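Local coordinates for protein 2-hydroxyisobutanoyl-CoA mutase large subunit (Aquincola tertiaricarbonis, PDB 4R3U) that works with a small cobalamin-binding subunit to interconvert 2-hydroxyisobutyryl-CoA and (S)-3-hydroxybutyryl-CoA in a B12-dependent isomerization, at residues L349-T361 / V477-K491. Sequence-based numbering, arbitrary orientation.
Sequences LTKPQYMVNVVRT and VIGVNRFVENEEDVK
In the TIM barrel of this mutase, the link between strand 340-344 and helix 357-370 meets the irregular segment 477-491 of the same chain, and Arg360 makes one of the bonds between them. Its side chain, extended from CG to NE, runs back from the first turns of the helix and puts NH2 2.8 Å from Ile478 O, which lies in the guanidinium plane. The other nitrogen, NH1, stays within its own segment, giving one bond to Asn357 OD1, nearly in plane, and one to Thr350 OG1 from a more tilted position. Glu406 of the second subunit forms a salt bridge with NH2, so a leucine here would probably leave that carboxylate without its positive mate and Ile478 O without this donor.

Thr350 is pinned from several directions. Its backbone exchanges two bonds with the Asn357 amide, while OG1, at chi1 66°, donates to Pro352 O (2.7 Å); this leaves CG2 to pack against Val480 CG2 (3.7 Å) and Val477 CG1. Alongside, Pro352 CG rests on Gly479 O (3.4 Å) and also touches Val480 CG2.

Further along, Pro352 and Gln353 form the corner of a type II turn, and Gln353 N donates to Glu487 OE1 (3.0 Å) on the syn side, somewhat out of the carboxylate plane. The Gln353 side chain lies across Glu485, whose carboxylate is bridged to Arg398 and Lys394 of the second subunit. At the far end Tyr354 OH lies 2.5 Å from Lys491 O, which sits at the ring edge, a short bond left doubtful by the poor order of Lys491.

What results is a long connection between helices 454-472 and 501-515 laid against a beta-alpha loop of the barrel, at the interface of the two large subunits.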
loop_
_atom_site.group_PDB
_atom_site.type_symbol
_atom_site.label_atom_id
_atom_site.label_comp_id
_atom_site.label_asym_id
_atom_site.label_seq_id
_atom_site.Cartn_x
_atom_site.Cartn_y
_atom_site.Cartn_z
ATOM N N LEU A 349 -0.777 11.360 7.888
ATOM C CA LEU A 349 0.666 11.194 7.824
ATOM C C LEU A 349 1.369 11.782 9.033
ATOM O O LEU A 349 0.896 12.760 9.616
ATOM C CB LEU A 349 1.216 11.736 6.487
ATOM C CG LEU A 349 0.514 11.259 5.180
ATOM C CD1 LEU A 349 1.260 11.727 3.969
ATOM C CD2 LEU A 349 0.441 9.757 5.089
ATOM N N THR A 350 2.488 11.160 9.425
ATOM C CA THR A 350 3.245 11.503 10.638
ATOM C C THR A 350 4.665 12.016 10.454
ATOM O O THR A 350 5.314 11.711 9.461
ATOM C CB THR A 350 3.249 10.300 11.634
ATOM O OG1 THR A 350 3.981 9.241 11.059
ATOM C CG2 THR A 350 1.849 9.799 11.987
ATOM N N LYS A 351 5.136 12.794 11.449
ATOM C CA LYS A 351 6.507 13.274 11.603
ATOM C C LYS A 351 7.294 12.072 12.199
ATOM O O LYS A 351 8.236 11.627 11.544
ATOM C CB LYS A 351 6.598 14.542 12.492
ATOM C CG LYS A 351 7.984 15.220 12.498
ATOM C CD LYS A 351 7.972 16.547 13.246
ATOM C CE LYS A 351 9.326 17.232 13.315
ATOM N NZ LYS A 351 9.664 18.017 12.089
ATOM N N PRO A 352 6.891 11.422 13.324
ATOM C CA PRO A 352 7.635 10.223 13.756
ATOM C C PRO A 352 7.481 9.088 12.744
ATOM O O PRO A 352 6.407 8.946 12.122
ATOM C CB PRO A 352 6.984 9.857 15.095
ATOM C CG PRO A 352 5.667 10.465 15.076
ATOM C CD PRO A 352 5.768 11.706 14.252
ATOM N N GLN A 353 8.565 8.310 12.528
ATOM C CA GLN A 353 8.575 7.151 11.628
ATOM C C GLN A 353 8.017 7.491 10.244
ATOM O O GLN A 353 7.282 6.684 9.647
ATOM C CB GLN A 353 7.804 5.980 12.270
ATOM C CG GLN A 353 8.358 5.544 13.617
ATOM C CD GLN A 353 7.707 4.273 14.061
ATOM O OE1 GLN A 353 7.133 4.199 15.155
ATOM N NE2 GLN A 353 7.861 3.234 13.243
ATOM N N TYR A 354 8.363 8.699 9.739
ATOM C CA TYR A 354 7.877 9.236 8.462
ATOM C C TYR A 354 7.833 8.274 7.275
ATOM O O TYR A 354 6.900 8.404 6.489
ATOM C CB TYR A 354 8.513 10.601 8.093
ATOM C CG TYR A 354 9.943 10.500 7.604
ATOM C CD1 TYR A 354 11.003 10.496 8.499
ATOM C CD2 TYR A 354 10.233 10.364 6.242
ATOM C CE1 TYR A 354 12.314 10.300 8.068
ATOM C CE2 TYR A 354 11.543 10.182 5.793
ATOM C CZ TYR A 354 12.582 10.148 6.714
ATOM O OH TYR A 354 13.887 10.011 6.309
ATOM N N MET A 355 8.811 7.320 7.112
ATOM C CA MET A 355 8.779 6.396 5.942
ATOM C C MET A 355 7.561 5.489 5.894
ATOM O O MET A 355 7.189 5.005 4.837
ATOM C CB MET A 355 10.067 5.592 5.738
ATOM C CG MET A 355 11.184 6.342 5.048
ATOM S SD MET A 355 10.848 7.237 3.507
ATOM C CE MET A 355 10.648 5.908 2.315
ATOM N N VAL A 356 6.922 5.312 7.013
ATOM C CA VAL A 356 5.698 4.528 7.172
ATOM C C VAL A 356 4.517 5.186 6.402
ATOM O O VAL A 356 3.594 4.492 5.986
ATOM C CB VAL A 356 5.473 4.294 8.691
ATOM C CG1 VAL A 356 4.284 5.056 9.246
ATOM C CG2 VAL A 356 5.390 2.837 8.999
ATOM N N ASN A 357 4.628 6.515 6.120
ATOM C CA ASN A 357 3.679 7.278 5.305
ATOM C C ASN A 357 3.531 6.677 3.907
ATOM O O ASN A 357 2.458 6.776 3.335
ATOM C CB ASN A 357 4.107 8.754 5.192
ATOM C CG ASN A 357 4.018 9.456 6.502
ATOM O OD1 ASN A 357 3.276 9.031 7.369
ATOM N ND2 ASN A 357 4.828 10.490 6.699
ATOM N N VAL A 358 4.587 6.011 3.388
ATOM C CA VAL A 358 4.583 5.353 2.088
ATOM C C VAL A 358 3.460 4.312 2.048
ATOM O O VAL A 358 2.725 4.269 1.055
ATOM C CB VAL A 358 5.997 4.799 1.708
ATOM C CG1 VAL A 358 5.982 3.950 0.421
ATOM C CG2 VAL A 358 7.009 5.931 1.604
ATOM N N VAL A 359 3.295 3.528 3.152
ATOM C CA VAL A 359 2.256 2.494 3.328
ATOM C C VAL A 359 0.862 3.145 3.354
ATOM O O VAL A 359 -0.023 2.701 2.643
ATOM C CB VAL A 359 2.483 1.621 4.593
ATOM C CG1 VAL A 359 1.366 0.564 4.773
ATOM C CG2 VAL A 359 3.860 0.961 4.586
ATOM N N ARG A 360 0.681 4.178 4.182
ATOM C CA ARG A 360 -0.555 4.929 4.362
ATOM C C ARG A 360 -1.045 5.461 3.039
ATOM O O ARG A 360 -2.207 5.250 2.699
ATOM C CB ARG A 360 -0.320 6.112 5.324
ATOM C CG ARG A 360 -0.061 5.705 6.764
ATOM C CD ARG A 360 0.134 6.914 7.642
ATOM N NE ARG A 360 0.071 6.551 9.052
ATOM C CZ ARG A 360 1.024 6.765 9.945
ATOM N NH1 ARG A 360 2.149 7.373 9.592
ATOM N NH2 ARG A 360 0.854 6.383 11.207
ATOM N N THR A 361 -0.153 6.124 2.279
ATOM C CA THR A 361 -0.404 6.741 0.966
ATOM C C THR A 361 -0.666 5.696 -0.108
ATOM O O THR A 361 -1.383 5.996 -1.050
ATOM C CB THR A 361 0.701 7.771 0.653
ATOM O OG1 THR A 361 0.609 8.811 1.621
ATOM C CG2 THR A 361 0.615 8.367 -0.755
ATOM N N VAL A 477 -2.889 5.713 15.930
ATOM C CA VAL A 477 -2.005 6.458 15.029
ATOM C C VAL A 477 -0.593 5.889 15.275
ATOM O O VAL A 477 0.035 6.184 16.300
ATOM C CB VAL A 477 -2.112 8.010 15.095
ATOM C CG1 VAL A 477 -1.123 8.664 14.130
ATOM C CG2 VAL A 477 -3.530 8.472 14.777
ATOM N N ILE A 478 -0.153 4.998 14.356
ATOM C CA ILE A 478 1.145 4.331 14.410
ATOM C C ILE A 478 2.272 5.402 14.424
ATOM O O ILE A 478 2.260 6.338 13.610
ATOM C CB ILE A 478 1.315 3.255 13.271
ATOM C CG1 ILE A 478 0.117 2.260 13.129
ATOM C CG2 ILE A 478 2.634 2.524 13.350
ATOM C CD1 ILE A 478 -0.325 1.425 14.363
ATOM N N GLY A 479 3.175 5.277 15.394
ATOM C CA GLY A 479 4.292 6.193 15.580
ATOM C C GLY A 479 3.973 7.295 16.566
ATOM O O GLY A 479 4.892 7.870 17.158
ATOM N N VAL A 480 2.665 7.558 16.784
ATOM C CA VAL A 480 2.162 8.635 17.642
ATOM C C VAL A 480 1.606 8.140 19.011
ATOM O O VAL A 480 1.973 8.705 20.046
ATOM C CB VAL A 480 1.198 9.564 16.840
ATOM C CG1 VAL A 480 0.534 10.639 17.708
ATOM C CG2 VAL A 480 1.919 10.203 15.655
ATOM N N ASN A 481 0.742 7.097 19.003
ATOM C CA ASN A 481 0.127 6.543 20.205
ATOM C C ASN A 481 0.194 5.021 20.247
ATOM O O ASN A 481 -0.336 4.386 21.162
ATOM C CB ASN A 481 -1.316 7.056 20.378
ATOM C CG ASN A 481 -2.353 6.624 19.361
ATOM O OD1 ASN A 481 -2.160 5.700 18.566
ATOM N ND2 ASN A 481 -3.505 7.283 19.391
ATOM N N ARG A 482 0.922 4.462 19.282
ATOM C CA ARG A 482 1.078 3.052 18.995
ATOM C C ARG A 482 2.456 2.848 18.408
ATOM O O ARG A 482 2.866 3.573 17.482
ATOM C CB ARG A 482 0.035 2.690 17.932
ATOM C CG ARG A 482 -0.743 1.435 18.167
ATOM C CD ARG A 482 -1.703 1.446 19.346
ATOM N NE ARG A 482 -2.296 0.114 19.497
ATOM C CZ ARG A 482 -1.633 -0.999 19.840
ATOM N NH1 ARG A 482 -2.271 -2.159 19.923
ATOM N NH2 ARG A 482 -0.332 -0.956 20.096
ATOM N N PHE A 483 3.180 1.840 18.950
ATOM C CA PHE A 483 4.524 1.449 18.519
ATOM C C PHE A 483 5.454 2.653 18.496
ATOM O O PHE A 483 6.256 2.804 17.570
ATOM C CB PHE A 483 4.487 0.661 17.181
ATOM C CG PHE A 483 3.585 -0.555 17.199
ATOM C CD1 PHE A 483 4.011 -1.748 17.756
ATOM C CD2 PHE A 483 2.291 -0.490 16.695
ATOM C CE1 PHE A 483 3.142 -2.835 17.863
ATOM C CE2 PHE A 483 1.417 -1.581 16.808
ATOM C CZ PHE A 483 1.848 -2.745 17.390
ATOM N N VAL A 484 5.305 3.535 19.511
ATOM C CA VAL A 484 6.068 4.771 19.679
ATOM C C VAL A 484 7.521 4.368 19.931
ATOM O O VAL A 484 7.776 3.392 20.657
ATOM C CB VAL A 484 5.490 5.702 20.798
ATOM C CG1 VAL A 484 6.212 7.030 20.868
ATOM C CG2 VAL A 484 4.003 5.939 20.607
ATOM N N GLU A 485 8.455 5.065 19.263
ATOM C CA GLU A 485 9.896 4.829 19.307
ATOM C C GLU A 485 10.631 6.070 19.747
ATOM O O GLU A 485 10.205 7.159 19.399
ATOM C CB GLU A 485 10.402 4.486 17.894
ATOM C CG GLU A 485 10.078 3.078 17.425
ATOM C CD GLU A 485 10.382 2.797 15.961
ATOM O OE1 GLU A 485 11.334 3.386 15.401
ATOM O OE2 GLU A 485 9.645 1.981 15.369
ATOM N N ASN A 486 11.788 5.921 20.419
ATOM C CA ASN A 486 12.610 7.087 20.727
ATOM C C ASN A 486 13.759 7.143 19.680
ATOM O O ASN A 486 14.919 6.823 19.987
ATOM C CB ASN A 486 13.036 7.124 22.185
ATOM C CG ASN A 486 11.866 7.399 23.109
ATOM O OD1 ASN A 486 11.064 6.513 23.436
ATOM N ND2 ASN A 486 11.737 8.645 23.543
ATOM N N GLU A 487 13.372 7.488 18.397
ATOM C CA GLU A 487 14.233 7.629 17.214
ATOM C C GLU A 487 15.199 8.800 17.423
ATOM O O GLU A 487 14.771 9.956 17.485
ATOM C CB GLU A 487 13.405 7.950 15.956
ATOM C CG GLU A 487 12.277 7.017 15.560
ATOM C CD GLU A 487 11.453 7.574 14.407
ATOM O OE1 GLU A 487 10.686 8.538 14.628
ATOM O OE2 GLU A 487 11.547 7.020 13.290
ATOM N N GLU A 488 16.488 8.514 17.540
ATOM C CA GLU A 488 17.500 9.557 17.760
ATOM C C GLU A 488 18.266 9.884 16.471
ATOM O O GLU A 488 18.835 10.973 16.333
ATOM C CB GLU A 488 18.449 9.164 18.914
ATOM C CG GLU A 488 19.425 8.024 18.628
ATOM C CD GLU A 488 18.879 6.622 18.400
ATOM O OE1 GLU A 488 17.840 6.267 19.007
ATOM O OE2 GLU A 488 19.521 5.864 17.634
ATOM N N ASP A 489 18.267 8.918 15.536
ATOM C CA ASP A 489 18.958 8.974 14.259
ATOM C C ASP A 489 17.990 9.309 13.120
ATOM O O ASP A 489 17.960 8.594 12.109
ATOM C CB ASP A 489 19.702 7.637 14.009
ATOM C CG ASP A 489 21.123 7.622 14.529
ATOM O OD1 ASP A 489 21.998 8.250 13.882
ATOM O OD2 ASP A 489 21.367 6.972 15.576
ATOM N N VAL A 490 17.196 10.396 13.270
ATOM C CA VAL A 490 16.288 10.795 12.190
ATOM C C VAL A 490 17.043 11.576 11.091
ATOM O O VAL A 490 17.491 12.703 11.307
ATOM C CB VAL A 490 14.978 11.485 12.661
ATOM C CG1 VAL A 490 14.085 11.893 11.479
ATOM C CG2 VAL A 490 14.216 10.588 13.635
ATOM N N LYS A 491 17.195 10.939 9.933
ATOM C CA LYS A 491 17.842 11.510 8.773
ATOM C C LYS A 491 16.755 11.732 7.733
ATOM O O LYS A 491 16.089 10.795 7.274
ATOM C CB LYS A 491 18.946 10.579 8.230
ATOM C CG LYS A 491 20.250 10.525 9.058
ATOM C CD LYS A 491 20.429 9.293 10.010
ATOM C CE LYS A 491 20.860 7.988 9.370
ATOM N NZ LYS A 491 20.867 6.877 10.364
#